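Local coordinates for protein agarase (Pseudoalteromonas fuliginea, PDB 6XJ9) that probably hydrolyses agarose, the galactan of red algal cell walls, as a marine bacterial glycoside hydrolase of family GH50, at residues N343-V355 against L367-Y380. Residues are numbered along the deposited sequence; the frame is centred on the assembly and turned at random.
Sequences NQVNKEALKSRFV and LPDYSDTLGKHFGY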
loop_
_atom_site.group_PDB
_atom_site.type_symbol
_atom_site.label_atom_id
_atom_site.label_comp_id
_atom_site.label_asym_id
_atom_site.label_seq_id
_atom_site.Cartn_x
_atom_site.Cartn_y
_atom_site.Cartn_z
ATOM N N ASN A 343 5.684 36.973 -2.848
ATOM C CA ASN A 343 5.919 38.295 -2.201
ATOM C C ASN A 343 4.748 39.231 -2.508
ATOM O O ASN A 343 4.654 39.779 -3.605
ATOM C CB ASN A 343 7.294 38.872 -2.566
ATOM C CG ASN A 343 7.605 38.799 -4.048
ATOM O OD1 ASN A 343 7.119 39.611 -4.834
ATOM N ND2 ASN A 343 8.424 37.836 -4.439
ATOM N N GLN A 344 3.871 39.417 -1.512
ATOM C CA GLN A 344 2.588 40.091 -1.669
ATOM C C GLN A 344 2.779 41.551 -2.088
ATOM O O GLN A 344 3.669 42.241 -1.593
ATOM C CB GLN A 344 1.774 39.955 -0.379
ATOM C CG GLN A 344 0.307 40.325 -0.533
ATOM C CD GLN A 344 -0.512 39.916 0.667
ATOM O OE1 GLN A 344 -0.944 40.749 1.461
ATOM N NE2 GLN A 344 -0.731 38.618 0.811
ATOM N N VAL A 345 1.914 42.010 -3.004
ATOM C CA VAL A 345 1.988 43.344 -3.584
ATOM C C VAL A 345 1.531 44.383 -2.559
ATOM O O VAL A 345 0.793 44.057 -1.630
ATOM C CB VAL A 345 1.166 43.435 -4.885
ATOM C CG1 VAL A 345 1.660 42.445 -5.927
ATOM C CG2 VAL A 345 -0.321 43.258 -4.635
ATOM N N ASN A 346 1.947 45.639 -2.774
ATOM C CA ASN A 346 1.719 46.734 -1.842
ATOM C C ASN A 346 0.272 47.227 -1.901
ATOM O O ASN A 346 -0.558 46.685 -2.631
ATOM C CB ASN A 346 2.710 47.882 -2.051
ATOM C CG ASN A 346 2.732 48.383 -3.480
ATOM O OD1 ASN A 346 3.406 47.807 -4.333
ATOM N ND2 ASN A 346 1.995 49.450 -3.747
ATOM N N LYS A 347 0.014 48.289 -1.125
ATOM C CA LYS A 347 -1.301 48.848 -0.847
ATOM C C LYS A 347 -1.903 49.462 -2.112
ATOM O O LYS A 347 -3.067 49.216 -2.425
ATOM C CB LYS A 347 -1.156 49.863 0.293
ATOM C CG LYS A 347 -2.352 50.762 0.593
ATOM C CD LYS A 347 -1.966 51.934 1.491
ATOM C CE LYS A 347 -3.137 52.695 2.079
ATOM N NZ LYS A 347 -3.953 51.842 2.975
ATOM N N GLU A 348 -1.101 50.262 -2.826
ATOM C CA GLU A 348 -1.564 50.980 -4.004
ATOM C C GLU A 348 -1.825 50.001 -5.150
ATOM O O GLU A 348 -2.818 50.134 -5.867
ATOM C CB GLU A 348 -0.549 52.049 -4.413
ATOM N N ALA A 349 -0.927 49.022 -5.309
ATOM C CA ALA A 349 -1.025 48.043 -6.380
ATOM C C ALA A 349 -2.238 47.134 -6.173
ATOM O O ALA A 349 -2.871 46.733 -7.144
ATOM C CB ALA A 349 0.255 47.254 -6.493
ATOM N N LEU A 350 -2.559 46.817 -4.910
ATOM C CA LEU A 350 -3.681 45.937 -4.607
ATOM C C LEU A 350 -4.972 46.518 -5.191
ATOM O O LEU A 350 -5.854 45.774 -5.622
ATOM C CB LEU A 350 -3.787 45.721 -3.090
ATOM C CG LEU A 350 -5.022 44.951 -2.610
ATOM C CD1 LEU A 350 -5.184 43.624 -3.345
ATOM C CD2 LEU A 350 -4.986 44.724 -1.106
ATOM N N LYS A 351 -5.046 47.853 -5.243
ATOM C CA LYS A 351 -6.252 48.544 -5.672
ATOM C C LYS A 351 -6.521 48.334 -7.165
ATOM O O LYS A 351 -7.668 48.425 -7.590
ATOM C CB LYS A 351 -6.211 50.017 -5.253
ATOM C CG LYS A 351 -6.222 50.261 -3.749
ATOM C CD LYS A 351 -7.196 51.338 -3.326
ATOM C CE LYS A 351 -7.139 51.652 -1.845
ATOM N NZ LYS A 351 -6.205 52.765 -1.552
ATOM N N SER A 352 -5.478 48.022 -7.947
ATOM C CA SER A 352 -5.605 47.851 -9.387
ATOM C C SER A 352 -5.720 46.376 -9.786
ATOM O O SER A 352 -5.505 46.023 -10.946
ATOM C CB SER A 352 -4.442 48.492 -10.072
ATOM O OG SER A 352 -3.260 47.752 -9.799
ATOM N N ARG A 353 -6.073 45.510 -8.830
ATOM C CA ARG A 353 -6.173 44.079 -9.079
ATOM C C ARG A 353 -7.190 43.844 -10.192
ATOM O O ARG A 353 -8.303 44.367 -10.136
ATOM C CB ARG A 353 -6.514 43.337 -7.780
ATOM C CG ARG A 353 -6.574 41.819 -7.897
ATOM C CD ARG A 353 -6.553 41.164 -6.527
ATOM N NE ARG A 353 -6.600 39.710 -6.565
ATOM C CZ ARG A 353 -7.605 38.965 -6.122
ATOM N NH1 ARG A 353 -8.678 39.531 -5.595
ATOM N NH2 ARG A 353 -7.539 37.649 -6.210
ATOM N N PHE A 354 -6.790 43.074 -11.211
ATOM C CA PHE A 354 -7.673 42.776 -12.329
ATOM C C PHE A 354 -7.500 41.319 -12.759
ATOM O O PHE A 354 -6.507 40.681 -12.417
ATOM C CB PHE A 354 -7.449 43.775 -13.472
ATOM C CG PHE A 354 -6.173 43.581 -14.257
ATOM C CD1 PHE A 354 -4.980 44.143 -13.834
ATOM C CD2 PHE A 354 -6.167 42.837 -15.430
ATOM C CE1 PHE A 354 -3.814 43.970 -14.565
ATOM C CE2 PHE A 354 -5.003 42.666 -16.163
ATOM C CZ PHE A 354 -3.825 43.228 -15.725
ATOM N N VAL A 355 -8.471 40.800 -13.521
ATOM C CA VAL A 355 -8.341 39.466 -14.083
ATOM C C VAL A 355 -7.481 39.549 -15.344
ATOM O O VAL A 355 -7.873 40.164 -16.334
ATOM C CB VAL A 355 -9.708 38.806 -14.350
ATOM C CG1 VAL A 355 -9.547 37.343 -14.741
ATOM C CG2 VAL A 355 -10.657 38.932 -13.165
ATOM N N LEU A 367 -10.874 31.525 -3.586
ATOM C CA LEU A 367 -9.703 32.250 -3.129
ATOM C C LEU A 367 -10.186 33.178 -2.023
ATOM O O LEU A 367 -11.334 33.610 -2.061
ATOM C CB LEU A 367 -9.134 33.058 -4.299
ATOM C CG LEU A 367 -8.443 32.255 -5.400
ATOM C CD1 LEU A 367 -7.956 33.186 -6.504
ATOM C CD2 LEU A 367 -7.286 31.445 -4.829
ATOM N N PRO A 368 -9.367 33.510 -0.999
ATOM C CA PRO A 368 -9.820 34.425 0.046
ATOM C C PRO A 368 -9.720 35.851 -0.485
ATOM O O PRO A 368 -9.229 36.070 -1.592
ATOM C CB PRO A 368 -8.784 34.202 1.151
ATOM C CG PRO A 368 -7.515 33.881 0.382
ATOM C CD PRO A 368 -7.982 33.052 -0.795
ATOM N N ASP A 369 -10.229 36.810 0.295
ATOM C CA ASP A 369 -10.003 38.217 0.009
ATOM C C ASP A 369 -8.791 38.659 0.821
ATOM O O ASP A 369 -8.455 38.024 1.819
ATOM C CB ASP A 369 -11.265 39.051 0.253
ATOM C CG ASP A 369 -12.367 38.791 -0.761
ATOM O OD1 ASP A 369 -12.048 38.324 -1.872
ATOM O OD2 ASP A 369 -13.541 39.056 -0.432
ATOM N N TYR A 370 -8.140 39.740 0.380
ATOM C CA TYR A 370 -6.877 40.178 0.960
ATOM C C TYR A 370 -7.033 40.570 2.429
ATOM O O TYR A 370 -6.052 40.576 3.169
ATOM C CB TYR A 370 -6.231 41.291 0.135
ATOM C CG TYR A 370 -5.322 40.824 -0.974
ATOM C CD1 TYR A 370 -5.825 40.187 -2.100
ATOM C CD2 TYR A 370 -3.954 41.037 -0.912
ATOM C CE1 TYR A 370 -4.995 39.771 -3.135
ATOM C CE2 TYR A 370 -3.112 40.622 -1.932
ATOM C CZ TYR A 370 -3.631 39.984 -3.047
ATOM O OH TYR A 370 -2.804 39.581 -4.064
ATOM N N SER A 371 -8.267 40.878 2.849
ATOM C CA SER A 371 -8.516 41.269 4.227
ATOM C C SER A 371 -8.727 40.047 5.117
ATOM O O SER A 371 -8.656 40.166 6.333
ATOM C CB SER A 371 -9.666 42.247 4.332
ATOM O OG SER A 371 -10.866 41.663 3.847
ATOM N N ASP A 372 -9.008 38.884 4.510
ATOM C CA ASP A 372 -9.149 37.642 5.261
ATOM C C ASP A 372 -7.821 37.296 5.929
ATOM O O ASP A 372 -6.767 37.687 5.438
ATOM C CB ASP A 372 -9.600 36.477 4.371
ATOM C CG ASP A 372 -10.976 36.667 3.757
ATOM O OD1 ASP A 372 -11.646 37.647 4.122
ATOM O OD2 ASP A 372 -11.367 35.833 2.918
ATOM N N THR A 373 -7.890 36.541 7.034
ATOM C CA THR A 373 -6.714 35.967 7.675
ATOM C C THR A 373 -5.861 35.231 6.641
ATOM O O THR A 373 -4.663 35.496 6.528
ATOM C CB THR A 373 -7.109 35.079 8.864
ATOM O OG1 THR A 373 -7.468 35.966 9.921
ATOM C CG2 THR A 373 -6.002 34.168 9.349
ATOM N N LEU A 374 -6.510 34.349 5.863
ATOM C CA LEU A 374 -5.838 33.491 4.897
ATOM C C LEU A 374 -5.464 34.277 3.641
ATOM O O LEU A 374 -4.891 33.721 2.699
ATOM C CB LEU A 374 -6.743 32.297 4.574
ATOM C CG LEU A 374 -7.004 31.332 5.735
ATOM C CD1 LEU A 374 -7.944 30.218 5.309
ATOM C CD2 LEU A 374 -5.712 30.752 6.300
ATOM N N GLY A 375 -5.780 35.577 3.650
ATOM C CA GLY A 375 -5.388 36.490 2.590
ATOM C C GLY A 375 -3.888 36.777 2.589
ATOM O O GLY A 375 -3.367 37.366 1.643
ATOM N N LYS A 376 -3.194 36.358 3.655
ATOM C CA LYS A 376 -1.768 36.608 3.769
ATOM C C LYS A 376 -0.991 35.630 2.884
ATOM O O LYS A 376 0.198 35.827 2.650
ATOM C CB LYS A 376 -1.330 36.582 5.237
ATOM C CG LYS A 376 -1.398 35.228 5.929
ATOM C CD LYS A 376 -0.635 35.175 7.252
ATOM C CE LYS A 376 -1.293 35.957 8.372
ATOM N NZ LYS A 376 -2.612 35.385 8.736
ATOM N N HIS A 377 -1.678 34.600 2.370
ATOM C CA HIS A 377 -1.044 33.593 1.531
ATOM C C HIS A 377 -1.047 33.976 0.055
ATOM O O HIS A 377 -0.588 33.196 -0.772
ATOM C CB HIS A 377 -1.582 32.193 1.852
ATOM C CG HIS A 377 -1.476 31.926 3.313
ATOM N ND1 HIS A 377 -0.260 31.931 3.962
ATOM C CD2 HIS A 377 -2.423 31.760 4.262
ATOM C CE1 HIS A 377 -0.457 31.722 5.245
ATOM N NE2 HIS A 377 -1.781 31.622 5.458
ATOM N N PHE A 378 -1.547 35.173 -0.270
ATOM C CA PHE A 378 -1.318 35.724 -1.597
ATOM C C PHE A 378 0.148 36.132 -1.721
ATOM O O PHE A 378 0.762 36.585 -0.757
ATOM C CB PHE A 378 -2.229 36.924 -1.895
ATOM C CG PHE A 378 -3.656 36.598 -2.270
ATOM C CD1 PHE A 378 -3.962 36.027 -3.499
ATOM C CD2 PHE A 378 -4.701 36.883 -1.403
ATOM C CE1 PHE A 378 -5.273 35.720 -3.839
ATOM C CE2 PHE A 378 -6.012 36.578 -1.745
ATOM C CZ PHE A 378 -6.297 35.995 -2.959
ATOM N N GLY A 379 0.698 35.943 -2.922
ATOM C CA GLY A 379 2.040 36.398 -3.248
ATOM C C GLY A 379 2.063 36.983 -4.654
ATOM O O GLY A 379 1.017 37.342 -5.185
ATOM N N TYR A 380 3.263 37.072 -5.236
ATOM C CA TYR A 380 3.432 37.586 -6.578
ATOM C C TYR A 380 4.674 36.976 -7.226
ATOM O O TYR A 380 5.695 36.779 -6.568
ATOM C CB TYR A 380 3.503 39.116 -6.591
ATOM C CG TYR A 380 3.329 39.671 -7.981
ATOM C CD1 TYR A 380 2.068 39.934 -8.490
ATOM C CD2 TYR A 380 4.423 39.862 -8.814
ATOM C CE1 TYR A 380 1.895 40.406 -9.782
ATOM C CE2 TYR A 380 4.271 40.324 -10.108
ATOM C CZ TYR A 380 3.002 40.596 -10.593
ATOM O OH TYR A 380 2.843 41.048 -11.863
#
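Gln-344 passes close to Gly-379, their CA atoms 4.1 Å apart. Further on the segments separate, and Leu-350 and Tyr-370 lie 8.6 Å apart at CA. A type I turn follows from Leu-350 to Arg-353. The Gln-344 side chain makes the hydrogen bonds of the contact. Its NE2 donates to Phe-378 O at 3.0 Å, nearly straight at 163° but from above the carbonyl plane. A weak second bond runs from NE2 to Gly-375 O. With CG anti to the backbone N (chi1 -166°) and the chain extended, the amide reaches these carbonyls, and Gln-344 CG meets the edge of the Tyr-370 ring. Strands 354-355 and 378-381 are the outer strands of a four-stranded antiparallel sheet, and the contact packs the lead-in to the first against the second and the turn before it. Tyr-370 is held between two side chains. Leu-350 CD1 sits over the centre of one face in a CH-pi contact, 3.5 Å from the centroid. Phe-378 CD2 lies over the opposite face, toward the rim. Tyr-370 CE1 in turn lies over a guanidinium face of Arg-353, 3.8 Å from NE. Glu-393 OE1 takes a salt bridge from Arg-353 NE and a hydrogen bond with Tyr-370 OH. With alanine instead of Tyr-370, Leu-350 and Phe-378 would probably lose the ring between them, and Glu-393 a hydrogen bond. Val-345 CG1 packs 3.6 Å from Tyr-380 CD1, while Tyr-380 OH bonds to Asp-320.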